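PDB 2BL0: myosin regulatory light chain from Physarum polycephalum, which binds calcium through an EF-hand and serves as a light chain of a myosin motor. Local coordinates for residues B[80-85]-B[129-134]. Numbering follows the deposited sequence.
Sequences DAFRAL and INYESF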
loop_
_atom_site.group_PDB
_atom_site.type_symbol
_atom_site.label_atom_id
_atom_site.label_comp_id
_atom_site.label_asym_id
_atom_site.label_seq_id
_atom_site.Cartn_x
_atom_site.Cartn_y
_atom_site.Cartn_z
ATOM N N ASP B 80 -28.770 -4.741 -20.495
ATOM C CA ASP B 80 -29.652 -5.594 -21.307
ATOM C C ASP B 80 -30.312 -6.671 -20.433
ATOM O O ASP B 80 -31.507 -6.946 -20.565
ATOM C CB ASP B 80 -28.852 -6.304 -22.411
ATOM C CG ASP B 80 -28.495 -5.399 -23.577
ATOM O OD1 ASP B 80 -28.923 -4.227 -23.622
ATOM O OD2 ASP B 80 -27.785 -5.800 -24.517
ATOM N N ALA B 81 -29.512 -7.297 -19.572
ATOM C CA ALA B 81 -30.011 -8.318 -18.652
ATOM C C ALA B 81 -31.066 -7.726 -17.740
ATOM O O ALA B 81 -32.138 -8.270 -17.616
ATOM C CB ALA B 81 -28.889 -8.904 -17.829
ATOM N N PHE B 82 -30.768 -6.592 -17.107
ATOM C CA PHE B 82 -31.707 -6.003 -16.157
ATOM C C PHE B 82 -32.960 -5.480 -16.850
ATOM O O PHE B 82 -34.051 -5.572 -16.321
ATOM C CB PHE B 82 -31.051 -4.889 -15.325
ATOM C CG PHE B 82 -30.247 -5.396 -14.156
ATOM C CD1 PHE B 82 -30.851 -6.111 -13.132
ATOM C CD2 PHE B 82 -28.883 -5.168 -14.075
ATOM C CE1 PHE B 82 -30.121 -6.579 -12.064
ATOM C CE2 PHE B 82 -28.142 -5.631 -13.001
ATOM C CZ PHE B 82 -28.758 -6.352 -11.996
ATOM N N ARG B 83 -32.811 -4.941 -18.047
ATOM C CA ARG B 83 -33.970 -4.475 -18.798
ATOM C C ARG B 83 -34.938 -5.630 -19.089
ATOM O O ARG B 83 -36.153 -5.444 -19.076
ATOM C CB ARG B 83 -33.526 -3.842 -20.104
ATOM C CG ARG B 83 -34.675 -3.256 -20.918
ATOM C CD ARG B 83 -35.440 -2.168 -20.203
ATOM N NE ARG B 83 -35.973 -1.239 -21.191
ATOM C CZ ARG B 83 -37.241 -1.132 -21.555
ATOM N NH1 ARG B 83 -38.190 -1.887 -20.990
ATOM N NH2 ARG B 83 -37.561 -0.243 -22.503
ATOM N N ALA B 84 -34.382 -6.804 -19.353
ATOM C CA ALA B 84 -35.170 -7.996 -19.648
ATOM C C ALA B 84 -35.899 -8.512 -18.411
ATOM O O ALA B 84 -36.869 -9.274 -18.529
ATOM C CB ALA B 84 -34.262 -9.080 -20.205
ATOM N N LEU B 85 -35.405 -8.126 -17.233
ATOM C CA LEU B 85 -36.010 -8.461 -15.944
ATOM C C LEU B 85 -36.930 -7.357 -15.407
ATOM O O LEU B 85 -37.637 -7.562 -14.419
ATOM C CB LEU B 85 -34.909 -8.776 -14.930
ATOM C CG LEU B 85 -33.976 -9.929 -15.340
ATOM C CD1 LEU B 85 -32.733 -10.026 -14.470
ATOM C CD2 LEU B 85 -34.747 -11.235 -15.333
ATOM N N ILE B 129 -35.103 -1.441 -6.217
ATOM C CA ILE B 129 -33.776 -0.855 -6.381
ATOM C C ILE B 129 -33.626 -0.397 -7.819
ATOM O O ILE B 129 -34.205 -0.976 -8.728
ATOM C CB ILE B 129 -32.642 -1.838 -5.996
ATOM C CG1 ILE B 129 -32.605 -3.049 -6.925
ATOM C CG2 ILE B 129 -32.804 -2.294 -4.560
ATOM C CD1 ILE B 129 -31.541 -2.985 -7.967
ATOM N N ASN B 130 -32.843 0.647 -8.018
ATOM C CA ASN B 130 -32.586 1.149 -9.358
ATOM C C ASN B 130 -31.403 0.386 -9.911
ATOM O O ASN B 130 -30.277 0.531 -9.413
ATOM C CB ASN B 130 -32.301 2.653 -9.309
ATOM C CG ASN B 130 -32.066 3.253 -10.681
ATOM O OD1 ASN B 130 -31.033 3.013 -11.283
ATOM N ND2 ASN B 130 -33.020 4.072 -11.166
ATOM N N TYR B 131 -31.646 -0.428 -10.940
ATOM C CA TYR B 131 -30.625 -1.352 -11.399
ATOM C C TYR B 131 -29.510 -0.663 -12.168
ATOM O O TYR B 131 -28.399 -1.117 -12.110
ATOM C CB TYR B 131 -31.209 -2.559 -12.162
ATOM C CG TYR B 131 -32.090 -2.239 -13.336
ATOM C CD1 TYR B 131 -31.568 -1.704 -14.501
ATOM C CD2 TYR B 131 -33.457 -2.487 -13.288
ATOM C CE1 TYR B 131 -32.392 -1.414 -15.603
ATOM C CE2 TYR B 131 -34.291 -2.198 -14.373
ATOM C CZ TYR B 131 -33.744 -1.667 -15.531
ATOM O OH TYR B 131 -34.561 -1.377 -16.596
ATOM N N GLU B 132 -29.772 0.432 -12.885
ATOM C CA GLU B 132 -28.662 1.173 -13.492
ATOM C C GLU B 132 -27.686 1.722 -12.440
ATOM O O GLU B 132 -26.461 1.724 -12.661
ATOM C CB GLU B 132 -29.173 2.291 -14.387
ATOM C CG GLU B 132 -28.076 2.885 -15.273
ATOM C CD GLU B 132 -27.190 3.928 -14.590
ATOM O OE1 GLU B 132 -27.673 4.620 -13.669
ATOM O OE2 GLU B 132 -25.997 4.062 -15.002
ATOM N N SER B 133 -28.198 2.167 -11.298
ATOM C CA SER B 133 -27.329 2.620 -10.205
ATOM C C SER B 133 -26.504 1.440 -9.679
ATOM O O SER B 133 -25.353 1.609 -9.309
ATOM C CB SER B 133 -28.114 3.252 -9.051
ATOM O OG SER B 133 -28.786 4.442 -9.466
ATOM N N PHE B 134 -27.096 0.248 -9.674
ATOM C CA PHE B 134 -26.406 -0.957 -9.227
ATOM C C PHE B 134 -25.296 -1.305 -10.212
ATOM O O PHE B 134 -24.171 -1.550 -9.801
ATOM C CB PHE B 134 -27.411 -2.112 -9.043
ATOM C CG PHE B 134 -26.781 -3.403 -8.539
ATOM C CD1 PHE B 134 -26.283 -3.497 -7.250
ATOM C CD2 PHE B 134 -26.661 -4.505 -9.382
ATOM C CE1 PHE B 134 -25.691 -4.691 -6.791
ATOM C CE2 PHE B 134 -26.094 -5.692 -8.936
ATOM C CZ PHE B 134 -25.596 -5.787 -7.655
#
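F82 and Y131 pass each other in opposite directions, their rings nearly parallel, 9° between planes, yet slid so far apart that the centroids lie 5.4 Å from each other. What each ring really meets is the other's methylene: F82 CB sits 3.6 Å from the Y131 ring centroid and Y131 CB 3.8 Å from that of F82, a reciprocal pair of CH-pi contacts. With its CG between backbone N and carbonyl carbon (chi1 55°), the tyrosine turns its ring face to F82 CB. This side is tight, with F82 CB 3.3 Å from Y131 CD1. Deeper in, F134 meets F82 at about a right angle, and F134 CD2 lies 3.8 Å from F82 CZ. The solvent side is looser: exposed R83 merely brushes the tyrosine, its CD 3.8 Å from Y131 OH, while that hydroxyl hydrogen-bonds D86, an inferred calcium ligand. With an alanine in place of this tyrosine, F82 CB would probably lose the aromatic face it packs on, and D86 its hydroxyl partner. In the EF-hand pair, the contact joins helix 75-85 to the first turn of helix 131-140, just after strand 128-130, which pairs with strand 92-94; L98 of helix 95-104 also packs on F82.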